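Local coordinates for C-type diheme-containing protein (Kuenenia stuttgartiensis, PDB 6H5L) that probably carries electrons through two covalently bound c-type hemes, as a subunit of a large reductase complex from an anammox bacterium, at residues K16-P21 with I79-L84; G57-D62 with S100-Y105; S152-E157 with P163-D168. One frame throughout, in Å; residues are numbered along the deposited sequence.

Contact 1 (K16-P21 with I79-L84); sequences KKYCAP and IPWDIL. With HEC (heme c), chain L.
Tyr18 packs against both Trp81 and Leu84, which approach its ring from the same side and meet different atoms at each step outward. At its root, CB of Tyr18 sits 3.9 Å from CH2 of Trp81 and also borders the heme methyl CBB. Farther out, CD1 turns toward CZ3 of Trp81, 4.1 Å away; the planes of the two aromatic groups are inclined at 55°, so they meet obliquely. Toward the other rim, at CD2 and CE2, comes Leu84. Its CD2 methyl reaches in over a face as a CH-pi contact, 4.0 Å from the Tyr18 ring centroid and 18° off the normal, with CE2 its nearest ring atom. Lys17 CB covers the opposite face, holding the ring between two aliphatic groups. At the tip, Tyr18 OH takes a weak hydrogen bond from Lys17 NZ, at 3.4 Å.

Trp81 is layered in the same manner: heme CBB lies over one face, 3.5 Å from CE2 of Trp81, and Ile79 CG1 lies over the other. CBB is the methyl of the thioether arm that Cys19 SG makes with heme CAB, a covalent bond of 1.8 Å. With CG beside the backbone N (chi1 -71°), the indole is directed at this arm. Cys19 opens the CXXCH heme-binding motif completed by Cys22 and the axial His23, while Trp81 follows closely on Met78, the other axial ligand. The contact therefore packs the two ligand-bearing parts of a cytochrome c domain against each other at one edge of the heme. It joins the end of helix 9-18, just before the short helix 20-23, to the loop between helices 62-71 and 86-91, with Leu84 also resting on Val14 of helix 9-18.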
loop_
_atom_site.group_PDB
_atom_site.type_symbol
_atom_site.label_atom_id
_atom_site.label_comp_id
_atom_site.label_asym_id
_atom_site.label_seq_id
_atom_site.Cartn_x
_atom_site.Cartn_y
_atom_site.Cartn_z
ATOM N N LYS B 16 21.073 -0.246 55.758
ATOM C CA LYS B 16 22.006 -1.354 55.572
ATOM C C LYS B 16 21.430 -2.411 54.639
ATOM O O LYS B 16 22.117 -2.905 53.737
ATOM C CB LYS B 16 22.344 -1.955 56.938
ATOM C CG LYS B 16 23.565 -2.856 56.982
ATOM C CD LYS B 16 23.967 -3.109 58.430
ATOM C CE LYS B 16 25.190 -4.002 58.537
ATOM N NZ LYS B 16 25.668 -4.086 59.948
ATOM N N LYS B 17 20.158 -2.757 54.832
ATOM C CA LYS B 17 19.554 -3.874 54.115
ATOM C C LYS B 17 19.052 -3.482 52.731
ATOM O O LYS B 17 19.049 -4.319 51.820
ATOM C CB LYS B 17 18.412 -4.454 54.952
ATOM C CG LYS B 17 18.038 -5.892 54.640
ATOM C CD LYS B 17 17.345 -6.528 55.840
ATOM C CE LYS B 17 16.849 -7.934 55.540
ATOM N NZ LYS B 17 15.403 -7.949 55.182
ATOM N N TYR B 18 18.636 -2.228 52.542
ATOM C CA TYR B 18 17.962 -1.827 51.317
ATOM C C TYR B 18 18.650 -0.714 50.539
ATOM O O TYR B 18 18.274 -0.479 49.384
ATOM C CB TYR B 18 16.519 -1.390 51.623
ATOM C CG TYR B 18 15.735 -2.404 52.424
ATOM C CD1 TYR B 18 15.354 -3.617 51.863
ATOM C CD2 TYR B 18 15.372 -2.148 53.739
ATOM C CE1 TYR B 18 14.640 -4.547 52.593
ATOM C CE2 TYR B 18 14.656 -3.071 54.475
ATOM C CZ TYR B 18 14.291 -4.267 53.897
ATOM O OH TYR B 18 13.577 -5.187 54.631
ATOM N N CYS B 19 19.626 -0.024 51.117
ATOM C CA CYS B 19 20.263 1.099 50.437
ATOM C C CYS B 19 21.763 0.931 50.259
ATOM O O CYS B 19 22.314 1.379 49.250
ATOM C CB CYS B 19 19.995 2.400 51.205
ATOM S SG CYS B 19 18.313 2.567 51.853
ATOM N N ALA B 20 22.436 0.304 51.223
ATOM C CA ALA B 20 23.886 0.147 51.150
ATOM C C ALA B 20 24.384 -0.592 49.911
ATOM O O ALA B 20 25.453 -0.215 49.402
ATOM C CB ALA B 20 24.386 -0.549 52.424
ATOM N N PRO B 21 23.711 -1.633 49.393
ATOM C CA PRO B 21 24.242 -2.320 48.201
ATOM C C PRO B 21 24.558 -1.402 47.030
ATOM O O PRO B 21 25.503 -1.677 46.280
ATOM C CB PRO B 21 23.124 -3.309 47.854
ATOM C CG PRO B 21 22.532 -3.644 49.168
ATOM C CD PRO B 21 22.567 -2.371 49.967
ATOM N N ILE B 79 14.352 2.369 42.388
ATOM C CA ILE B 79 12.950 1.956 42.377
ATOM C C ILE B 79 12.173 2.749 43.420
ATOM O O ILE B 79 12.777 3.332 44.333
ATOM C CB ILE B 79 12.811 0.449 42.639
ATOM C CG1 ILE B 79 13.377 0.098 44.018
ATOM C CG2 ILE B 79 13.499 -0.337 41.547
ATOM C CD1 ILE B 79 13.033 -1.298 44.488
ATOM N N PRO B 80 10.846 2.811 43.324
ATOM C CA PRO B 80 10.059 3.296 44.460
ATOM C C PRO B 80 10.184 2.331 45.628
ATOM O O PRO B 80 10.274 1.114 45.447
ATOM C CB PRO B 80 8.627 3.337 43.916
ATOM C CG PRO B 80 8.770 3.306 42.428
ATOM C CD PRO B 80 10.003 2.514 42.152
ATOM N N TRP B 81 10.198 2.881 46.837
ATOM C CA TRP B 81 10.259 2.073 48.045
ATOM C C TRP B 81 8.945 2.115 48.816
ATOM O O TRP B 81 8.935 2.035 50.046
ATOM C CB TRP B 81 11.430 2.504 48.925
ATOM C CG TRP B 81 12.742 2.112 48.322
ATOM C CD1 TRP B 81 13.593 2.912 47.620
ATOM C CD2 TRP B 81 13.338 0.807 48.335
ATOM N NE1 TRP B 81 14.687 2.193 47.210
ATOM C CE2 TRP B 81 14.555 0.898 47.634
ATOM C CE3 TRP B 81 12.964 -0.426 48.879
ATOM C CZ2 TRP B 81 15.402 -0.194 47.462
ATOM C CZ3 TRP B 81 13.806 -1.511 48.705
ATOM C CH2 TRP B 81 15.011 -1.387 48.003
ATOM N N ASP B 82 7.827 2.234 48.093
ATOM C CA ASP B 82 6.515 2.032 48.697
ATOM C C ASP B 82 6.388 0.652 49.326
ATOM O O ASP B 82 5.505 0.440 50.164
ATOM C CB ASP B 82 5.424 2.229 47.646
ATOM C CG ASP B 82 5.532 1.237 46.505
ATOM O OD1 ASP B 82 4.985 0.119 46.633
ATOM O OD2 ASP B 82 6.164 1.574 45.479
ATOM N N ILE B 83 7.244 -0.292 48.926
ATOM C CA ILE B 83 7.278 -1.611 49.550
ATOM C C ILE B 83 7.639 -1.501 51.025
ATOM O O ILE B 83 7.246 -2.348 51.836
ATOM C CB ILE B 83 8.258 -2.523 48.780
ATOM C CG1 ILE B 83 8.226 -3.951 49.323
ATOM C CG2 ILE B 83 9.672 -1.952 48.821
ATOM C CD1 ILE B 83 9.110 -4.906 48.552
ATOM N N LEU B 84 8.375 -0.460 51.401
ATOM C CA LEU B 84 8.726 -0.218 52.790
ATOM C C LEU B 84 7.648 0.620 53.469
ATOM O O LEU B 84 6.888 1.345 52.822
ATOM C CB LEU B 84 10.081 0.483 52.892
ATOM C CG LEU B 84 11.288 -0.312 52.387
ATOM C CD1 LEU B 84 12.558 0.522 52.474
ATOM C CD2 LEU B 84 11.443 -1.608 53.168
HETATM FE FE HEC L . 18.893 5.257 45.683
HETATM C CHA HEC L . 19.350 8.140 43.889
HETATM C CHB HEC L . 17.695 7.127 48.327
HETATM C CHC HEC L . 18.475 2.390 47.549
HETATM C CHD HEC L . 20.194 3.369 43.116
HETATM N NA HEC L . 18.578 7.257 46.044
HETATM C C1A HEC L . 18.842 8.280 45.161
HETATM C C2A HEC L . 18.491 9.544 45.779
HETATM C C3A HEC L . 18.033 9.263 47.021
HETATM C C4A HEC L . 18.079 7.822 47.198
HETATM C CMA HEC L . 17.523 10.213 48.131
HETATM C CAA HEC L . 18.701 10.877 45.000
HETATM C CBA HEC L . 18.021 12.149 45.502
HETATM C CGA HEC L . 18.428 13.302 44.618
HETATM O O1A HEC L . 19.480 13.197 43.935
HETATM O O2A HEC L . 17.700 14.328 44.599
HETATM N NB HEC L . 18.228 4.839 47.585
HETATM C C1B HEC L . 17.751 5.758 48.501
HETATM C C2B HEC L . 17.310 5.028 49.675
HETATM C C3B HEC L . 17.531 3.725 49.462
HETATM C C4B HEC L . 18.108 3.580 48.143
HETATM C CMB HEC L . 16.716 5.664 50.950
HETATM C CAB HEC L . 17.225 2.552 50.422
HETATM C CBB HEC L . 15.701 2.343 50.566
HETATM N NC HEC L . 19.268 3.258 45.392
HETATM C C1C HEC L . 19.012 2.238 46.289
HETATM C C2C HEC L . 19.273 0.978 45.624
HETATM C C3C HEC L . 19.874 1.258 44.460
HETATM C C4C HEC L . 19.801 2.691 44.250
HETATM C CMC HEC L . 19.283 -0.390 46.342
HETATM C CAC HEC L . 20.415 0.238 43.430
HETATM C CBC HEC L . 19.251 -0.575 42.823
HETATM N ND HEC L . 19.655 5.686 43.797
HETATM C C1D HEC L . 20.135 4.731 42.901
HETATM C C2D HEC L . 20.564 5.406 41.696
HETATM C C3D HEC L . 20.298 6.896 41.944
HETATM C C4D HEC L . 19.734 6.972 43.270
HETATM C CMD HEC L . 21.164 4.758 40.431
HETATM C CAD HEC L . 20.567 8.081 40.993
HETATM C CBD HEC L . 19.439 8.179 39.974
HETATM C CGD HEC L . 19.725 9.300 39.012
HETATM O O1D HEC L . 19.948 10.450 39.472
HETATM O O2D HEC L . 19.720 9.044 37.780
#

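Contact 2 (G57-D62 with S100-Y105)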
loop_
_atom_site.group_PDB
_atom_site.type_symbol
_atom_site.label_atom_id
_atom_site.label_comp_id
_atom_site.label_asym_id
_atom_site.label_seq_id
_atom_site.Cartn_x
_atom_site.Cartn_y
_atom_site.Cartn_z
ATOM N N GLY B 57 21.629 25.177 44.965
ATOM C CA GLY B 57 22.685 25.213 45.949
ATOM C C GLY B 57 22.248 24.876 47.357
ATOM O O GLY B 57 23.106 24.621 48.214
ATOM N N SER B 58 20.947 24.861 47.621
ATOM C CA SER B 58 20.442 24.576 48.950
ATOM C C SER B 58 20.390 23.073 49.204
ATOM O O SER B 58 20.380 22.254 48.280
ATOM C CB SER B 58 19.050 25.180 49.140
ATOM O OG SER B 58 18.402 24.633 50.276
ATOM N N LEU B 59 20.364 22.720 50.485
ATOM C CA LEU B 59 20.103 21.352 50.884
ATOM C C LEU B 59 18.648 21.002 50.582
ATOM O O LEU B 59 17.809 21.890 50.416
ATOM C CB LEU B 59 20.384 21.171 52.374
ATOM C CG LEU B 59 21.760 21.565 52.908
ATOM C CD1 LEU B 59 21.764 21.497 54.425
ATOM C CD2 LEU B 59 22.844 20.671 52.328
ATOM N N PRO B 60 18.323 19.717 50.494
ATOM C CA PRO B 60 16.914 19.331 50.411
ATOM C C PRO B 60 16.259 19.371 51.779
ATOM O O PRO B 60 16.908 19.200 52.813
ATOM C CB PRO B 60 16.976 17.897 49.875
ATOM C CG PRO B 60 18.262 17.379 50.411
ATOM C CD PRO B 60 19.216 18.550 50.365
ATOM N N THR B 61 14.952 19.612 51.776
ATOM C CA THR B 61 14.193 19.439 53.001
ATOM C C THR B 61 14.061 17.951 53.307
ATOM O O THR B 61 14.240 17.095 52.436
ATOM C CB THR B 61 12.809 20.078 52.884
ATOM O OG1 THR B 61 12.023 19.345 51.936
ATOM C CG2 THR B 61 12.924 21.525 52.429
ATOM N N ASP B 62 13.756 17.643 54.569
ATOM C CA ASP B 62 13.521 16.250 54.936
ATOM C C ASP B 62 12.376 15.653 54.129
ATOM O O ASP B 62 12.372 14.447 53.852
ATOM C CB ASP B 62 13.239 16.134 56.434
ATOM C CG ASP B 62 14.416 16.571 57.284
ATOM O OD1 ASP B 62 15.380 17.130 56.720
ATOM O OD2 ASP B 62 14.379 16.350 58.514
ATOM N N SER B 100 26.760 13.857 55.021
ATOM C CA SER B 100 27.326 15.116 54.556
ATOM C C SER B 100 27.380 16.106 55.709
ATOM O O SER B 100 26.374 16.329 56.390
ATOM C CB SER B 100 26.511 15.692 53.394
ATOM O OG SER B 100 27.037 16.936 52.971
ATOM N N GLU B 101 28.559 16.697 55.923
ATOM C CA GLU B 101 28.711 17.703 56.968
ATOM C C GLU B 101 27.853 18.930 56.699
ATOM O O GLU B 101 27.500 19.658 57.635
ATOM C CB GLU B 101 30.181 18.104 57.093
ATOM C CG GLU B 101 31.104 16.972 57.518
ATOM C CD GLU B 101 31.052 16.704 59.010
ATOM O OE1 GLU B 101 31.036 17.682 59.787
ATOM O OE2 GLU B 101 31.025 15.518 59.406
ATOM N N ALA B 102 27.513 19.181 55.431
ATOM C CA ALA B 102 26.742 20.370 55.086
ATOM C C ALA B 102 25.395 20.408 55.798
ATOM O O ALA B 102 24.881 21.493 56.091
ATOM C CB ALA B 102 26.549 20.444 53.572
ATOM N N PHE B 103 24.812 19.243 56.088
ATOM C CA PHE B 103 23.534 19.215 56.794
ATOM C C PHE B 103 23.663 19.690 58.236
ATOM O O PHE B 103 22.684 20.176 58.813
ATOM C CB PHE B 103 22.939 17.804 56.763
ATOM C CG PHE B 103 22.205 17.484 55.495
ATOM C CD1 PHE B 103 20.989 18.085 55.218
ATOM C CD2 PHE B 103 22.720 16.579 54.584
ATOM C CE1 PHE B 103 20.302 17.795 54.054
ATOM C CE2 PHE B 103 22.039 16.282 53.417
ATOM C CZ PHE B 103 20.827 16.892 53.152
ATOM N N GLU B 104 24.849 19.562 58.832
ATOM C CA GLU B 104 25.044 19.936 60.225
ATOM C C GLU B 104 25.348 21.419 60.414
ATOM O O GLU B 104 25.139 21.948 61.512
ATOM C CB GLU B 104 26.179 19.112 60.841
ATOM C CG GLU B 104 26.181 19.106 62.361
ATOM C CD GLU B 104 27.505 18.655 62.945
ATOM O OE1 GLU B 104 28.428 18.353 62.160
ATOM O OE2 GLU B 104 27.625 18.608 64.187
ATOM N N TYR B 105 25.830 22.101 59.377
ATOM C CA TYR B 105 26.231 23.497 59.484
ATOM C C TYR B 105 25.205 24.459 58.904
ATOM O O TYR B 105 24.955 25.516 59.491
ATOM C CB TYR B 105 27.581 23.705 58.791
ATOM C CG TYR B 105 28.659 22.776 59.303
ATOM C CD1 TYR B 105 28.807 22.539 60.663
ATOM C CD2 TYR B 105 29.511 22.117 58.426
ATOM C CE1 TYR B 105 29.784 21.684 61.139
ATOM C CE2 TYR B 105 30.491 21.259 58.892
ATOM C CZ TYR B 105 30.620 21.047 60.249
ATOM O OH TYR B 105 31.592 20.195 60.720
#
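The carbonyl oxygen of Leu59, whose side chain reaches Phe103, is gripped by two hydroxyls. Ser58 OG donates to Leu59 O over 2.8 Å, in the carbonyl plane and on a lone pair, and Thr54 OG1 supplies a second hydrogen bond. Ser58 OG is itself held by Glu109 N, so this loop is pinned down before it meets the helix.

Across the contact itself, apolar side chains do most of the touching. Leu59 CG stands beside its backbone N (chi1 -55°), which carries both methyls to the aromatic ring. CD2 lies over the middle of one face in a CH-pi contact, 4.2 Å from the Phe103 centroid and 10° off the normal, and it also touches Ala102 CB at 3.9 Å. The other methyl, CD1, reaches CD1 of Phe103 at 3.6 Å and borders Ala102 O. Pro60 crosses the end of the ring at about a right angle, with its CD 3.6 Å from Phe103 CZ, while Pro60 O lies in the ring plane at the edge.

In the fold, the short helix 102-105 is laid on the loop that leads into helix 62-71 of the first heme domain. Thr61 is the N-cap of that helix, its OG1 accepting from Asp64 N, and Asp62 in its first turn forms salt bridges with Lys97 and Lys5. Were Phe103 replaced by an alanine, Leu59 CD2 would probably lose the aromatic face beneath it and a gap would be likely to open beside Pro60. The side chain of Pro60 comes within about 6 Å (nearest atoms) of a heme c.

Contact 3 (S152-E157 with P163-D168). With HEC (heme c), chain K.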
loop_
_atom_site.group_PDB
_atom_site.type_symbol
_atom_site.label_atom_id
_atom_site.label_comp_id
_atom_site.label_asym_id
_atom_site.label_seq_id
_atom_site.Cartn_x
_atom_site.Cartn_y
_atom_site.Cartn_z
ATOM N N SER B 152 26.374 19.448 22.546
ATOM C CA SER B 152 27.091 19.397 23.813
ATOM C C SER B 152 26.650 18.242 24.705
ATOM O O SER B 152 26.995 18.227 25.891
ATOM C CB SER B 152 26.923 20.720 24.563
ATOM O OG SER B 152 27.315 21.817 23.756
ATOM N N ALA B 153 25.908 17.271 24.166
ATOM C CA ALA B 153 25.284 16.256 25.010
ATOM C C ALA B 153 26.310 15.272 25.562
ATOM O O ALA B 153 26.360 15.029 26.774
ATOM C CB ALA B 153 24.202 15.515 24.224
ATOM N N SER B 154 27.134 14.690 24.688
ATOM C CA SER B 154 28.026 13.611 25.103
ATOM C C SER B 154 29.101 14.069 26.082
ATOM O O SER B 154 29.663 13.232 26.798
ATOM C CB SER B 154 28.685 12.974 23.878
ATOM O OG SER B 154 27.727 12.319 23.064
ATOM N N GLU B 155 29.394 15.365 26.141
ATOM C CA GLU B 155 30.516 15.867 26.920
ATOM C C GLU B 155 30.130 16.330 28.320
ATOM O O GLU B 155 31.011 16.741 29.081
ATOM C CB GLU B 155 31.191 17.022 26.177
ATOM C CG GLU B 155 30.364 18.294 26.155
ATOM C CD GLU B 155 30.878 19.306 25.156
ATOM O OE1 GLU B 155 31.657 18.916 24.261
ATOM O OE2 GLU B 155 30.503 20.492 25.266
ATOM N N GLN B 156 28.850 16.279 28.679
ATOM C CA GLN B 156 28.433 16.757 29.989
ATOM C C GLN B 156 28.914 15.813 31.087
ATOM O O GLN B 156 29.055 14.605 30.881
ATOM C CB GLN B 156 26.913 16.899 30.045
ATOM C CG GLN B 156 26.342 17.812 28.976
ATOM C CD GLN B 156 26.936 19.206 29.025
ATOM O OE1 GLN B 156 27.093 19.789 30.098
ATOM N NE2 GLN B 156 27.277 19.745 27.860
ATOM N N GLU B 157 29.169 16.377 32.267
ATOM C CA GLU B 157 29.728 15.616 33.373
ATOM C C GLU B 157 29.126 16.069 34.695
ATOM O O GLU B 157 28.721 17.224 34.851
ATOM C CB GLU B 157 31.255 15.746 33.437
ATOM C CG GLU B 157 31.988 14.917 32.405
ATOM C CD GLU B 157 33.433 14.678 32.779
ATOM O OE1 GLU B 157 33.904 15.290 33.762
ATOM O OE2 GLU B 157 34.098 13.873 32.097
ATOM N N PRO B 163 30.230 11.142 33.595
ATOM C CA PRO B 163 29.410 11.538 32.445
ATOM C C PRO B 163 27.933 11.549 32.805
ATOM O O PRO B 163 27.400 10.577 33.350
ATOM C CB PRO B 163 29.726 10.461 31.401
ATOM C CG PRO B 163 31.057 9.905 31.804
ATOM C CD PRO B 163 31.123 10.009 33.293
ATOM N N ILE B 164 27.270 12.669 32.518
ATOM C CA ILE B 164 25.817 12.779 32.639
ATOM C C ILE B 164 25.311 13.303 31.296
ATOM O O ILE B 164 25.152 14.509 31.088
ATOM C CB ILE B 164 25.381 13.669 33.812
ATOM C CG1 ILE B 164 23.856 13.798 33.883
ATOM C CG2 ILE B 164 26.075 15.033 33.790
ATOM C CD1 ILE B 164 23.352 14.270 35.234
ATOM N N LYS B 165 25.043 12.389 30.376
ATOM C CA LYS B 165 24.467 12.741 29.087
ATOM C C LYS B 165 22.957 12.828 29.240
ATOM O O LYS B 165 22.336 11.842 29.662
ATOM C CB LYS B 165 24.837 11.706 28.042
ATOM C CG LYS B 165 24.333 11.997 26.646
ATOM C CD LYS B 165 24.917 11.007 25.646
ATOM C CE LYS B 165 24.321 11.184 24.254
ATOM N NZ LYS B 165 22.871 10.831 24.174
ATOM N N PRO B 166 22.333 13.970 28.948
ATOM C CA PRO B 166 20.898 14.127 29.235
ATOM C C PRO B 166 20.069 13.058 28.540
ATOM O O PRO B 166 20.086 12.928 27.314
ATOM C CB PRO B 166 20.584 15.530 28.703
ATOM C CG PRO B 166 21.677 15.821 27.727
ATOM C CD PRO B 166 22.895 15.144 28.259
ATOM N N PHE B 167 19.350 12.280 29.344
ATOM C CA PHE B 167 18.532 11.203 28.813
ATOM C C PHE B 167 17.434 11.757 27.911
ATOM O O PHE B 167 17.008 12.911 28.031
ATOM C CB PHE B 167 17.915 10.386 29.950
ATOM C CG PHE B 167 16.931 11.156 30.790
ATOM C CD1 PHE B 167 17.356 11.881 31.891
ATOM C CD2 PHE B 167 15.580 11.149 30.480
ATOM C CE1 PHE B 167 16.454 12.590 32.662
ATOM C CE2 PHE B 167 14.673 11.857 31.246
ATOM C CZ PHE B 167 15.110 12.577 32.340
ATOM N N ASP B 168 16.979 10.913 26.991
ATOM C CA ASP B 168 15.847 11.244 26.135
ATOM C C ASP B 168 14.591 11.348 26.993
ATOM O O ASP B 168 14.114 10.340 27.525
ATOM C CB ASP B 168 15.691 10.178 25.054
ATOM C CG ASP B 168 14.519 10.445 24.132
ATOM O OD1 ASP B 168 14.036 11.596 24.097
ATOM O OD2 ASP B 168 14.078 9.501 23.445
HETATM FE FE HEC K . 18.455 20.309 30.911
HETATM C CHA HEC K . 17.820 17.669 33.012
HETATM C CHB HEC K . 15.074 20.756 30.477
HETATM C CHC HEC K . 19.054 23.166 29.102
HETATM C CHD HEC K . 21.762 19.462 30.703
HETATM N NA HEC K . 16.752 19.415 31.663
HETATM C C1A HEC K . 16.725 18.262 32.423
HETATM C C2A HEC K . 15.351 17.800 32.490
HETATM C C3A HEC K . 14.594 18.652 31.787
HETATM C C4A HEC K . 15.460 19.685 31.253
HETATM C CMA HEC K . 13.066 18.565 31.573
HETATM C CAA HEC K . 14.861 16.538 33.238
HETATM C CBA HEC K . 14.179 16.929 34.548
HETATM C CGA HEC K . 13.747 15.684 35.280
HETATM O O1A HEC K . 14.103 14.566 34.826
HETATM O O2A HEC K . 13.052 15.807 36.321
HETATM N NB HEC K . 17.282 21.667 29.894
HETATM C C1B HEC K . 15.907 21.745 29.996
HETATM C C2B HEC K . 15.492 23.049 29.522
HETATM C C3B HEC K . 16.589 23.720 29.136
HETATM C C4B HEC K . 17.736 22.861 29.366
HETATM C CMB HEC K . 14.022 23.521 29.461
HETATM C CAB HEC K . 16.670 25.147 28.545
HETATM C CBB HEC K . 16.139 26.224 29.517
HETATM N NC HEC K . 20.095 21.136 30.023
HETATM C C1C HEC K . 20.141 22.366 29.390
HETATM C C2C HEC K . 21.534 22.725 29.209
HETATM C C3C HEC K . 22.270 21.650 29.528
HETATM C C4C HEC K . 21.387 20.662 30.130
HETATM C CMC HEC K . 22.011 23.943 28.381
HETATM C CAC HEC K . 23.810 21.526 29.420
HETATM C CBC HEC K . 24.503 22.493 30.403
HETATM N ND HEC K . 19.612 18.780 31.722
HETATM C C1D HEC K . 20.987 18.664 31.524
HETATM C C2D HEC K . 21.471 17.560 32.324
HETATM C C3D HEC K . 20.238 16.997 33.047
HETATM C C4D HEC K . 19.132 17.819 32.611
HETATM C CMD HEC K . 22.925 17.055 32.428
HETATM C CAD HEC K . 20.184 15.808 34.032
HETATM C CBD HEC K . 20.114 14.498 33.253
HETATM C CGD HEC K . 20.206 13.328 34.198
HETATM O O1D HEC K . 20.115 13.541 35.436
HETATM O O2D HEC K . 20.375 12.179 33.713
#
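Lys165, Ile164 and Gln156 carry most of this contact between two parts of one loop. The Lys165 chain is extended, with CG anti to the backbone N (chi1 -178°), and runs alongside the turn formed by Ala153 to Gln156. Its CG passes 3.6 Å from Ala153 O, and farther out CE lies 3.8 Å from Ser154 OG. Only at the last torsion does the chain bend, bringing NZ to Gly148 O and to a salt bridge with Glu268 of the neighbouring hydroxylamine oxidoreductase-like chain.

Ile164 ties the backbones together: its N donates to Gln156 O over 3.1 Å, with 156° at the hydrogen and the donor standing well above the carbonyl plane. Pro163 CA adds a CA-H...O contact of 3.5 Å to that same Gln156 O. Glu157 and Pro163 thus make a single beta bridge that brings together the two ends of the short loop from Glu157 to Pro163, within the long loop linking the heme-attaching helix 139-142 to helix 180-189 of the second cytochrome c domain.

Ile164 holds its CG2 against the Glu157 backbone, while CG1 and CD1 go to heme methyl CMD and its adjoining propionate. Gln156 folds back at chi2, and NE2 donates to Ser152 O, which lies in the Gln156 amide plane, with NE2 tilted 24° from the Ser152 carbonyl plane; OE1 lies 3.8 Å from heme CBC. Phe167 turns a ring edge to the second propionate, its CZ 3.3 Å from heme O1A. Pro166 touches both Ala153 and the axial ligand His142, its CD 3.8 Å from Ala153 O.

In the fold
Contacts 1 and 3 each lie against the heme of their own cytochrome c domain, whereas contact 2, on the first domain, does not touch a heme. Contacts 1 and 2 alternate along the chain, yet their centres are 22 Å apart and their nearest atoms about 13 Å. Contact 3 follows both in sequence, its centre 27 Å from that of contact 1 and 26 Å from that of contact 2. The two iron atoms, FE of heme chain L and FE of heme chain K, are 21.1 Å apart, and Lys50 and Lys175 bind both hemes. In contact 1 the side chain of Trp81 also comes within about 5 Å (nearest atoms) of another heme c, consistent with an extended electron path.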